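Local coordinates for 6-phospho-beta-d glycosidase (Streptococcus pyogenes, PDB 5FOO), which probably hydrolyses 6-phospho-beta-glucosides to release glucose 6-phosphate, as a member of glycoside hydrolase family 1, at residues Glu254-Gly259 and Asp292-Asn297; Arg22-His27 and Asn92-Ala97; Gly131-Glu134 and Val138-Leu141; Ala105-Ala108 and Arg112-Ile115. The protein carries 1 engineered substitution. One frame throughout, in Å; residues are numbered along the deposited sequence.

Contact 1 (Glu254-Gly259 and Asp292-Asn297); sequences EAAVHG and DYLGLN
Val257, one branch of which reaches Leu294 across the contact, lays the other, CG1, on a face of the His258 imidazole, 3.9 Å above the ring plane and over its centre. At the edge of that ring, in its plane, lies the carboxylate carbon CD of Glu254, one helical turn earlier. His258 ND1 donates to Glu254 OE1 at 3.0 Å, with an N-H...O angle of 151°, meeting the oxygen from above the carboxylate plane. NE2 of the ring is bonded to Asp358, and with both nitrogens engaged the rotation of the imidazole is fixed.

Between residues 254-259 and 292-297 the contact is wholly apolar. With CG1 of Val257 anti to the backbone N (chi1 176°), CG2 falls beside that nitrogen and meets CD1 of Leu294 at 3.9 Å; the two side chains cross at about a right angle. The other Leu294 methyl, CD2, stands 4.2 Å from CB of Ala256, and the leucine thus forks over two consecutive helical residues.

This is the helix-to-strand layer of the TIM barrel. Leu294 also touches Met353 of helix 344-356 and Thr221 of strand 218-224, while the preceding Tyr293 points away from the helix and its ring meets those of Phe161 and Phe411. Farther along the strand, Asn297 is hydrogen-bonded to Asn164 of the ligand pocket.

Two methyl contacts without any hydrogen bond, burying 86 Å², make the contact itself non-directional; bonds from Ala256 to Val291 and from Val257 O to Arg290 tie the helix end to residues just before the strand.

Contact 2 (Arg22-His27 and Asn92-Ala97); sequences RFAKQH and NPDGLA. With PO4 (phosphate ion), chain M.
OD1 of Asp94 is gripped by the hydroxyl of Tyr55 and by a water that donates to it at 2.7 Å, and it also lies 3.7 Å from CB of Ala24 across the contact. The same water donates to Ala24 O at 2.9 Å, tying the aspartate to the main chain of the loop. Ala24 is the third residue of a type II beta turn from Arg22 to Lys25, closed by a bond from Lys25 N to Arg22 O.

The direct link between the segments is an amide-to-amide bond, Asn92 ND2 to Gln26 OE1, 2.8 Å long and nearly straight at 168°. OE1 lies in the amide plane of Asn92, whereas ND2 is tilted 23° from the carbonyl plane of Gln26. The side chains slide past each other in opposite directions, Gln26 extended throughout and its NE2 held by Asp84.

Asn92 is the N-cap of helix 93-108, which lies between strands 72-76 and 112-116 of the TIM barrel. Its OD1 accepts from Gly95 N at 2.9 Å, which leaves the amide nitrogen to bind the loop; one side chain both caps the helix and joins it to the loop.

CG of Gln26 lies 3.8 Å above one face of the His27 ring, offset toward the rim. His27 ND1 donates at 2.9 Å to O3 of a phosphate ion, which probably came from the crystallisation and is also hydrogen-bonded to Arg28 N. NE2 of His27 is bonded to the backbone oxygen of Asp84.

Contact 3 (Gly131-Glu134 and Val138-Leu141); sequences GGWE and VVDL
Val138 meets the carbonyl oxygen of Gly132 with its whole branched end. In this first group of contacts, polar atom against aliphatic carbon, Gly132 O lies 3.2 Å from CB of Val138 and 3.4 Å from both CG1 and CG2. The oxygen therefore faces the branch point, not a single methyl. With CG1 of Val138 anti to its backbone N (chi1 164°), that methyl also comes within 4.4 Å of Trp133 N.

The second group is apolar. CE3 of the Trp133 indole is touched by two neighbouring residues of helix 136-153, CG1 of Val138 at 4.4 Å and CG2 of Val139 at the same distance. The Val139 methyl arrives at the ring edge, near its plane. Trp133 leaves the backbone directed away from the helix, and the indole then swings back beside it. Its neighbours include the rings of His118 and Phe142, the latter edge-to-face, and Val192 and Leu196 of helix 186-208.

The third group is backbone bonding within the connection itself, the loop between helices 124-130 and 136-153 that follows strand 112-116 of the TIM barrel. Gly131, with positive phi (84°), is where the chain leaves helix 124-130, and its carbonyl accepts from Glu134 N at 3.0 Å, closing the short 3-10 turn. Trp133 O is bonded by Asn195.

No hydrogen bond crosses between residues 131-134 and 138-141. Their contact is van der Waals in kind, the Gly132 oxygen resting on the branched end of Val138, with Val139 at the indole edge and Val138 also near CE3; bonds such as Glu134 N to Gly131 O and Val138 N to Ser135 OG hold the connection.

Contact 4 (Ala105-Ala108 and Arg112-Ile115); sequences ACLA and RPVI. With EDO (1,2-ethanediol), chain I.
The return from helix to strand in a beta-alpha-beta crossover of the TIM barrel brings Cys106 and Leu107, near the end of helix 93-108, against Pro113 of strand 112-116. The CA atoms of Cys106 and Pro113 lie 5.9 Å apart, the nearest backbone approach of the two segments.

The pyrrolidine ring is touched at two places. SG of Cys106 rests 3.8 Å from Pro113 CB and 4.1 Å from its CA, with Cys106 CB close behind. Farther round the ring, CD2 of Leu107 comes to 3.7 Å from Pro113 CD. The leucine bond from the backbone does not aim at the strand; its CG is anti to the carbonyl carbon (chi1 -57°), and the branched tip closes on the proline, the leucine running roughly perpendicular to the proline side chain. The proline ring meets two consecutive helical residues by apolar contact, and no hydrogen bond joins the segments.

Arg112 turns the other way. Its chain is kinked about the CG-CD bond (chi3 -73°), and NE donates to O1 of an ethanediol molecule at 2.8 Å and 143°, at the guanidinium edge and near its plane. The diol, probably a component of the crystallisation, is also hydrogen-bonded to Glu7 O. NH1 forms a salt bridge with Asp159.

Pro113 therefore faces the helix layer, where Cys106 also packs on Leu62 of helix 54-67, while Arg112 and Val114 touch Trp9 of strand 9-13; strand 72-76 runs alongside, its Tyr73 joined to Arg112 and Val114 by backbone hydrogen bonds.

Contacts 1 and 4 both join a helix to a strand of the same closed barrel; their centres are about 23 Å apart but their nearest atoms about 6 Å. Asp159 links them, hydrogen-bonded to Tyr293 of contact 1 and salt-bridged to Arg112 of contact 4. Contacts 2 and 4 use the start and the end of helix 93-108, centres about 19 Å apart. Contact 3 lies about 21 Å, centre to centre, from both contact 1 and contact 2. Helix 79-82 touches side chains of contacts 2 and 3. Contact 1 leads to the 6-phosphocyclophellitol pocket, through Asn297 and Asn164; the phosphate at contact 2 is a separate ion, bound at the surface.

Contact 1 (Glu254-Gly259 and Asp292-Asn297)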
loop_
_atom_site.group_PDB
_atom_site.type_symbol
_atom_site.label_atom_id
_atom_site.label_comp_id
_atom_site.label_asym_id
_atom_site.label_seq_id
_atom_site.Cartn_x
_atom_site.Cartn_y
_atom_site.Cartn_z
ATOM N N GLU A 254 -12.086 5.401 9.518
ATOM C CA GLU A 254 -13.345 5.331 10.220
ATOM C C GLU A 254 -14.139 4.189 9.671
ATOM O O GLU A 254 -14.710 3.453 10.439
ATOM C CB GLU A 254 -14.141 6.642 10.183
ATOM C CG GLU A 254 -13.554 7.770 11.015
ATOM C CD GLU A 254 -13.437 7.410 12.485
ATOM O OE1 GLU A 254 -14.325 6.700 13.005
ATOM O OE2 GLU A 254 -12.453 7.852 13.105
ATOM N N ALA A 255 -14.209 4.046 8.349
ATOM C CA ALA A 255 -14.910 2.920 7.760
ATOM C C ALA A 255 -14.268 1.548 8.091
ATOM O O ALA A 255 -14.975 0.614 8.444
ATOM C CB ALA A 255 -15.014 3.070 6.276
ATOM N N ALA A 256 -12.946 1.431 8.001
ATOM C CA ALA A 256 -12.255 0.169 8.312
ATOM C C ALA A 256 -12.437 -0.302 9.778
ATOM O O ALA A 256 -12.734 -1.459 10.001
ATOM C CB ALA A 256 -10.785 0.274 8.006
ATOM N N VAL A 257 -12.241 0.609 10.730
ATOM C CA VAL A 257 -12.120 0.297 12.121
ATOM C C VAL A 257 -13.479 0.418 12.832
ATOM O O VAL A 257 -13.831 -0.449 13.576
ATOM C CB VAL A 257 -11.150 1.266 12.794
ATOM C CG1 VAL A 257 -11.082 1.013 14.281
ATOM C CG2 VAL A 257 -9.736 1.182 12.164
ATOM N N HIS A 258 -14.219 1.510 12.612
ATOM C CA HIS A 258 -15.470 1.765 13.268
ATOM C C HIS A 258 -16.632 1.505 12.394
ATOM O O HIS A 258 -17.701 1.558 12.896
ATOM C CB HIS A 258 -15.555 3.163 13.899
ATOM C CG HIS A 258 -14.514 3.407 14.959
ATOM N ND1 HIS A 258 -13.578 4.418 14.873
ATOM C CD2 HIS A 258 -14.217 2.728 16.096
ATOM C CE1 HIS A 258 -12.777 4.381 15.922
ATOM N NE2 HIS A 258 -13.120 3.338 16.661
ATOM N N GLY A 259 -16.468 1.155 11.126
ATOM C CA GLY A 259 -17.639 0.752 10.314
ATOM C C GLY A 259 -18.619 1.914 10.020
ATOM O O GLY A 259 -19.804 1.664 9.769
ATOM N N ASP A 292 -9.776 -6.710 11.397
ATOM C CA ASP A 292 -9.128 -7.298 12.651
ATOM C C ASP A 292 -7.901 -6.496 13.018
ATOM O O ASP A 292 -7.517 -6.364 14.177
ATOM C CB ASP A 292 -8.678 -8.729 12.351
ATOM C CG ASP A 292 -9.828 -9.599 12.013
ATOM O OD1 ASP A 292 -10.731 -9.515 12.837
ATOM O OD2 ASP A 292 -9.899 -10.332 10.983
ATOM N N TYR A 293 -7.265 -5.941 11.996
ATOM C CA TYR A 293 -6.019 -5.237 12.150
ATOM C C TYR A 293 -5.718 -4.383 10.905
ATOM O O TYR A 293 -6.453 -4.452 9.906
ATOM C CB TYR A 293 -4.878 -6.216 12.475
ATOM C CG TYR A 293 -4.511 -7.299 11.527
ATOM C CD1 TYR A 293 -5.078 -7.450 10.290
ATOM C CD2 TYR A 293 -3.494 -8.200 11.887
ATOM C CE1 TYR A 293 -4.698 -8.442 9.438
ATOM C CE2 TYR A 293 -3.115 -9.221 11.047
ATOM C CZ TYR A 293 -3.685 -9.300 9.804
ATOM O OH TYR A 293 -3.314 -10.307 8.954
ATOM N N LEU A 294 -4.688 -3.557 10.982
ATOM C CA LEU A 294 -4.343 -2.663 9.865
ATOM C C LEU A 294 -2.904 -2.764 9.516
ATOM O O LEU A 294 -2.031 -2.991 10.386
ATOM C CB LEU A 294 -4.588 -1.213 10.206
ATOM C CG LEU A 294 -6.055 -0.795 10.276
ATOM C CD1 LEU A 294 -6.115 0.553 10.969
ATOM C CD2 LEU A 294 -6.791 -0.784 8.945
ATOM N N GLY A 295 -2.643 -2.534 8.247
ATOM C CA GLY A 295 -1.329 -2.063 7.868
ATOM C C GLY A 295 -1.404 -0.574 7.663
ATOM O O GLY A 295 -2.396 -0.059 7.092
ATOM N N LEU A 296 -0.390 0.112 8.153
ATOM C CA LEU A 296 -0.271 1.538 8.009
ATOM C C LEU A 296 1.019 1.844 7.295
ATOM O O LEU A 296 2.061 1.396 7.721
ATOM C CB LEU A 296 -0.282 2.250 9.353
ATOM C CG LEU A 296 -1.612 2.081 10.053
ATOM C CD1 LEU A 296 -1.576 2.892 11.326
ATOM C CD2 LEU A 296 -2.806 2.522 9.207
ATOM N N ASN A 297 0.919 2.555 6.175
ATOM C CA ASN A 297 2.065 2.918 5.338
ATOM C C ASN A 297 2.561 4.293 5.708
ATOM O O ASN A 297 1.775 5.219 5.920
ATOM C CB ASN A 297 1.758 2.884 3.829
ATOM C CG ASN A 297 1.454 1.479 3.298
ATOM O OD1 ASN A 297 1.793 0.445 3.889
ATOM N ND2 ASN A 297 0.804 1.442 2.173
#

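Contact 2 (Arg22-His27 and Asn92-Ala97)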
loop_
_atom_site.group_PDB
_atom_site.type_symbol
_atom_site.label_atom_id
_atom_site.label_comp_id
_atom_site.label_asym_id
_atom_site.label_seq_id
_atom_site.Cartn_x
_atom_site.Cartn_y
_atom_site.Cartn_z
ATOM N N ARG A 22 4.799 -9.922 -16.491
ATOM C CA ARG A 22 3.559 -10.368 -17.118
ATOM C C ARG A 22 3.643 -11.780 -17.681
ATOM O O ARG A 22 2.711 -12.236 -18.305
ATOM C CB ARG A 22 3.167 -9.404 -18.201
ATOM C CG ARG A 22 2.744 -8.047 -17.613
ATOM C CD ARG A 22 2.220 -7.108 -18.737
ATOM N NE ARG A 22 1.134 -7.697 -19.516
ATOM C CZ ARG A 22 0.642 -7.246 -20.680
ATOM N NH1 ARG A 22 1.085 -6.132 -21.300
ATOM N NH2 ARG A 22 -0.312 -7.937 -21.264
ATOM N N PHE A 23 4.736 -12.482 -17.394
ATOM C CA PHE A 23 4.931 -13.833 -17.835
ATOM C C PHE A 23 3.719 -14.625 -17.478
ATOM O O PHE A 23 3.365 -14.581 -16.333
ATOM C CB PHE A 23 6.111 -14.453 -17.126
ATOM C CG PHE A 23 7.390 -13.722 -17.356
ATOM C CD1 PHE A 23 8.092 -13.902 -18.518
ATOM C CD2 PHE A 23 7.906 -12.856 -16.368
ATOM C CE1 PHE A 23 9.291 -13.224 -18.723
ATOM C CE2 PHE A 23 9.102 -12.200 -16.573
ATOM C CZ PHE A 23 9.786 -12.389 -17.743
ATOM N N ALA A 24 3.124 -15.325 -18.472
ATOM C CA ALA A 24 1.895 -16.146 -18.342
ATOM C C ALA A 24 0.663 -15.502 -17.672
ATOM O O ALA A 24 -0.142 -16.209 -17.055
ATOM C CB ALA A 24 2.204 -17.458 -17.658
ATOM N N LYS A 25 0.507 -14.189 -17.797
ATOM C CA LYS A 25 -0.558 -13.512 -17.117
ATOM C C LYS A 25 -1.614 -13.248 -18.124
ATOM O O LYS A 25 -1.365 -12.541 -19.093
ATOM C CB LYS A 25 -0.087 -12.212 -16.410
ATOM C CG LYS A 25 -1.045 -11.725 -15.330
ATOM C CD LYS A 25 -0.519 -10.524 -14.547
ATOM C CE LYS A 25 -0.610 -9.263 -15.398
ATOM N NZ LYS A 25 -0.229 -7.991 -14.733
ATOM N N GLN A 26 -2.817 -13.733 -17.856
ATOM C CA GLN A 26 -3.863 -13.757 -18.859
ATOM C C GLN A 26 -4.354 -12.362 -19.240
ATOM O O GLN A 26 -4.716 -12.126 -20.397
ATOM C CB GLN A 26 -5.017 -14.633 -18.369
ATOM C CG GLN A 26 -6.163 -14.773 -19.337
ATOM C CD GLN A 26 -7.263 -15.743 -18.876
ATOM O OE1 GLN A 26 -7.132 -16.553 -17.967
ATOM N NE2 GLN A 26 -8.362 -15.653 -19.540
ATOM N N HIS A 27 -4.448 -11.445 -18.286
ATOM C CA HIS A 27 -5.152 -10.195 -18.565
ATOM C C HIS A 27 -4.221 -9.082 -18.248
ATOM O O HIS A 27 -3.277 -9.252 -17.472
ATOM C CB HIS A 27 -6.415 -10.027 -17.652
ATOM C CG HIS A 27 -7.440 -11.130 -17.731
ATOM N ND1 HIS A 27 -8.412 -11.184 -18.715
ATOM C CD2 HIS A 27 -7.713 -12.160 -16.892
ATOM C CE1 HIS A 27 -9.215 -12.212 -18.507
ATOM N NE2 HIS A 27 -8.785 -12.856 -17.433
ATOM N N ASN A 92 -7.751 -19.214 -13.555
ATOM C CA ASN A 92 -6.715 -19.490 -14.542
ATOM C C ASN A 92 -5.793 -20.536 -13.914
ATOM O O ASN A 92 -5.196 -20.277 -12.852
ATOM C CB ASN A 92 -5.906 -18.227 -14.847
ATOM C CG ASN A 92 -4.759 -18.510 -15.785
ATOM O OD1 ASN A 92 -3.754 -19.167 -15.454
ATOM N ND2 ASN A 92 -4.930 -18.058 -16.971
ATOM N N PRO A 93 -5.662 -21.699 -14.529
ATOM C CA PRO A 93 -4.853 -22.743 -13.858
ATOM C C PRO A 93 -3.394 -22.374 -13.651
ATOM O O PRO A 93 -2.851 -22.765 -12.621
ATOM C CB PRO A 93 -4.950 -23.946 -14.833
ATOM C CG PRO A 93 -6.164 -23.711 -15.603
ATOM C CD PRO A 93 -6.311 -22.220 -15.744
ATOM N N ASP A 94 -2.761 -21.622 -14.563
ATOM C CA ASP A 94 -1.354 -21.233 -14.330
ATOM C C ASP A 94 -1.221 -20.198 -13.191
ATOM O O ASP A 94 -0.267 -20.233 -12.431
ATOM C CB ASP A 94 -0.560 -20.752 -15.579
ATOM C CG ASP A 94 1.017 -20.631 -15.246
ATOM O OD1 ASP A 94 1.512 -19.600 -14.666
ATOM O OD2 ASP A 94 1.758 -21.628 -15.469
ATOM N N GLY A 95 -2.171 -19.296 -13.069
ATOM C CA GLY A 95 -2.142 -18.347 -11.941
ATOM C C GLY A 95 -2.293 -18.998 -10.578
ATOM O O GLY A 95 -1.598 -18.627 -9.619
ATOM N N LEU A 96 -3.187 -19.973 -10.497
ATOM C CA LEU A 96 -3.378 -20.738 -9.281
ATOM C C LEU A 96 -2.073 -21.457 -8.916
ATOM O O LEU A 96 -1.603 -21.313 -7.783
ATOM C CB LEU A 96 -4.521 -21.765 -9.467
ATOM C CG LEU A 96 -4.841 -22.699 -8.321
ATOM C CD1 LEU A 96 -5.227 -21.817 -7.133
ATOM C CD2 LEU A 96 -5.875 -23.822 -8.721
ATOM N N ALA A 97 -1.497 -22.213 -9.862
ATOM C CA ALA A 97 -0.181 -22.874 -9.651
ATOM C C ALA A 97 0.875 -21.841 -9.266
ATOM O O ALA A 97 1.687 -22.145 -8.422
ATOM C CB ALA A 97 0.280 -23.639 -10.898
HETATM P P PO4 M . -7.544 -8.131 -21.215
HETATM O O1 PO4 M . -8.338 -6.992 -21.846
HETATM O O2 PO4 M . -7.360 -9.359 -22.078
HETATM O O3 PO4 M . -8.434 -8.637 -19.998
HETATM O O4 PO4 M . -6.177 -7.621 -21.009
HETATM O O HOH W 1 0.150 -17.274 -14.358
#

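Contact 3 (Gly131-Glu134 and Val138-Leu141)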
loop_
_atom_site.group_PDB
_atom_site.type_symbol
_atom_site.label_atom_id
_atom_site.label_comp_id
_atom_site.label_asym_id
_atom_site.label_seq_id
_atom_site.Cartn_x
_atom_site.Cartn_y
_atom_site.Cartn_z
ATOM N N GLY A 131 -16.609 1.127 -16.019
ATOM C CA GLY A 131 -16.108 2.219 -15.223
ATOM C C GLY A 131 -15.287 1.756 -14.004
ATOM O O GLY A 131 -14.931 2.564 -13.125
ATOM N N GLY A 132 -14.940 0.485 -13.949
ATOM C CA GLY A 132 -14.004 0.079 -12.921
ATOM C C GLY A 132 -14.583 0.165 -11.523
ATOM O O GLY A 132 -15.705 -0.255 -11.291
ATOM N N TRP A 133 -13.817 0.745 -10.602
ATOM C CA TRP A 133 -14.287 0.943 -9.243
ATOM C C TRP A 133 -15.509 1.885 -9.151
ATOM O O TRP A 133 -16.140 2.013 -8.079
ATOM C CB TRP A 133 -13.152 1.473 -8.346
ATOM C CG TRP A 133 -12.025 0.491 -8.199
ATOM C CD1 TRP A 133 -10.766 0.647 -8.656
ATOM C CD2 TRP A 133 -12.077 -0.811 -7.591
ATOM N NE1 TRP A 133 -9.998 -0.450 -8.327
ATOM C CE2 TRP A 133 -10.774 -1.364 -7.679
ATOM C CE3 TRP A 133 -13.071 -1.537 -6.956
ATOM C CZ2 TRP A 133 -10.443 -2.614 -7.156
ATOM C CZ3 TRP A 133 -12.757 -2.814 -6.409
ATOM C CH2 TRP A 133 -11.455 -3.333 -6.513
ATOM N N GLU A 134 -15.847 2.554 -10.254
ATOM C CA GLU A 134 -17.094 3.350 -10.249
ATOM C C GLU A 134 -18.263 2.420 -10.208
ATOM O O GLU A 134 -19.305 2.843 -9.862
ATOM C CB GLU A 134 -17.235 4.258 -11.471
ATOM C CG GLU A 134 -16.091 5.233 -11.705
ATOM C CD GLU A 134 -16.012 5.619 -13.185
ATOM O OE1 GLU A 134 -17.073 5.767 -13.783
ATOM O OE2 GLU A 134 -14.928 5.697 -13.748
ATOM N N VAL A 138 -18.681 -4.268 -10.481
ATOM C CA VAL A 138 -17.253 -4.533 -10.352
ATOM C C VAL A 138 -16.818 -4.899 -8.923
ATOM O O VAL A 138 -15.961 -5.812 -8.741
ATOM C CB VAL A 138 -16.404 -3.381 -10.897
ATOM C CG1 VAL A 138 -14.937 -3.473 -10.418
ATOM C CG2 VAL A 138 -16.516 -3.356 -12.422
ATOM N N VAL A 139 -17.355 -4.181 -7.949
ATOM C CA VAL A 139 -17.127 -4.502 -6.541
ATOM C C VAL A 139 -17.539 -5.919 -6.248
ATOM O O VAL A 139 -16.833 -6.645 -5.558
ATOM C CB VAL A 139 -17.891 -3.579 -5.619
ATOM C CG1 VAL A 139 -17.998 -4.154 -4.200
ATOM C CG2 VAL A 139 -17.155 -2.243 -5.591
ATOM N N ASP A 140 -18.679 -6.328 -6.773
ATOM C CA ASP A 140 -19.126 -7.734 -6.599
ATOM C C ASP A 140 -18.190 -8.711 -7.263
ATOM O O ASP A 140 -17.964 -9.749 -6.723
ATOM C CB ASP A 140 -20.546 -7.952 -7.142
ATOM C CG ASP A 140 -21.625 -7.379 -6.219
ATOM O OD1 ASP A 140 -21.432 -7.265 -5.003
ATOM O OD2 ASP A 140 -22.697 -7.035 -6.710
ATOM N N LEU A 141 -17.657 -8.394 -8.448
ATOM C CA LEU A 141 -16.718 -9.284 -9.100
ATOM C C LEU A 141 -15.358 -9.377 -8.287
ATOM O O LEU A 141 -14.716 -10.439 -8.219
ATOM C CB LEU A 141 -16.472 -8.832 -10.530
ATOM C CG LEU A 141 -17.671 -8.740 -11.463
ATOM C CD1 LEU A 141 -17.252 -8.347 -12.860
ATOM C CD2 LEU A 141 -18.445 -10.053 -11.497
#

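Contact 4 (Ala105-Ala108 and Arg112-Ile115)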
loop_
_atom_site.group_PDB
_atom_site.type_symbol
_atom_site.label_atom_id
_atom_site.label_comp_id
_atom_site.label_asym_id
_atom_site.label_seq_id
_atom_site.Cartn_x
_atom_site.Cartn_y
_atom_site.Cartn_z
ATOM N N ALA A 105 6.545 -21.654 -1.011
ATOM C CA ALA A 105 7.944 -21.251 -0.828
ATOM C C ALA A 105 8.077 -20.385 0.426
ATOM O O ALA A 105 9.018 -20.513 1.191
ATOM C CB ALA A 105 8.440 -20.521 -2.062
ATOM N N CYS A 106 7.079 -19.571 0.721
ATOM C CA CYS A 106 7.105 -18.812 1.946
ATOM C C CYS A 106 7.220 -19.752 3.150
ATOM O O CYS A 106 8.146 -19.614 3.981
ATOM C CB CYS A 106 5.879 -17.900 2.097
ATOM S SG CYS A 106 5.928 -16.298 1.238
ATOM N N LEU A 107 6.260 -20.671 3.266
ATOM C CA LEU A 107 6.221 -21.585 4.421
ATOM C C LEU A 107 7.470 -22.468 4.463
ATOM O O LEU A 107 8.067 -22.557 5.507
ATOM C CB LEU A 107 4.947 -22.423 4.448
ATOM C CG LEU A 107 3.634 -21.643 4.464
ATOM C CD1 LEU A 107 2.489 -22.645 4.525
ATOM C CD2 LEU A 107 3.625 -20.705 5.661
ATOM N N ALA A 108 7.931 -23.003 3.320
ATOM C CA ALA A 108 9.145 -23.822 3.315
ATOM C C ALA A 108 10.343 -23.050 3.847
ATOM O O ALA A 108 11.228 -23.647 4.424
ATOM C CB ALA A 108 9.444 -24.402 1.935
ATOM N N ARG A 112 6.231 -16.107 7.170
ATOM C CA ARG A 112 4.809 -15.855 7.182
ATOM C C ARG A 112 4.345 -15.092 5.881
ATOM O O ARG A 112 4.794 -13.984 5.636
ATOM C CB ARG A 112 4.473 -14.993 8.385
ATOM C CG ARG A 112 2.967 -14.668 8.527
ATOM C CD ARG A 112 2.740 -13.728 9.698
ATOM N NE ARG A 112 2.912 -14.409 10.963
ATOM C CZ ARG A 112 2.049 -15.297 11.483
ATOM N NH1 ARG A 112 0.889 -15.590 10.907
ATOM N NH2 ARG A 112 2.347 -15.893 12.634
ATOM N N PRO A 113 3.489 -15.709 5.062
ATOM C CA PRO A 113 3.010 -15.025 3.871
ATOM C C PRO A 113 1.873 -14.055 4.214
ATOM O O PRO A 113 0.914 -14.443 4.882
ATOM C CB PRO A 113 2.511 -16.155 3.005
ATOM C CG PRO A 113 2.040 -17.237 4.003
ATOM C CD PRO A 113 2.968 -17.101 5.164
ATOM N N VAL A 114 1.985 -12.807 3.764
ATOM C CA VAL A 114 1.012 -11.757 4.079
ATOM C C VAL A 114 0.466 -11.282 2.754
ATOM O O VAL A 114 1.226 -10.785 1.918
ATOM C CB VAL A 114 1.720 -10.587 4.807
ATOM C CG1 VAL A 114 0.752 -9.419 5.157
ATOM C CG2 VAL A 114 2.402 -11.164 6.063
ATOM N N ILE A 115 -0.820 -11.467 2.521
ATOM C CA ILE A 115 -1.332 -11.319 1.130
ATOM C C ILE A 115 -2.341 -10.204 0.989
ATOM O O ILE A 115 -3.348 -10.183 1.699
ATOM C CB ILE A 115 -1.869 -12.631 0.644
ATOM C CG1 ILE A 115 -0.751 -13.707 0.682
ATOM C CG2 ILE A 115 -2.479 -12.498 -0.705
ATOM C CD1 ILE A 115 0.382 -13.511 -0.291
HETATM C C1 EDO I . 6.397 -13.682 11.969
HETATM O O1 EDO I . 5.514 -14.783 11.844
HETATM C C2 EDO I . 7.044 -13.682 13.354
HETATM O O2 EDO I . 5.990 -13.766 14.309
#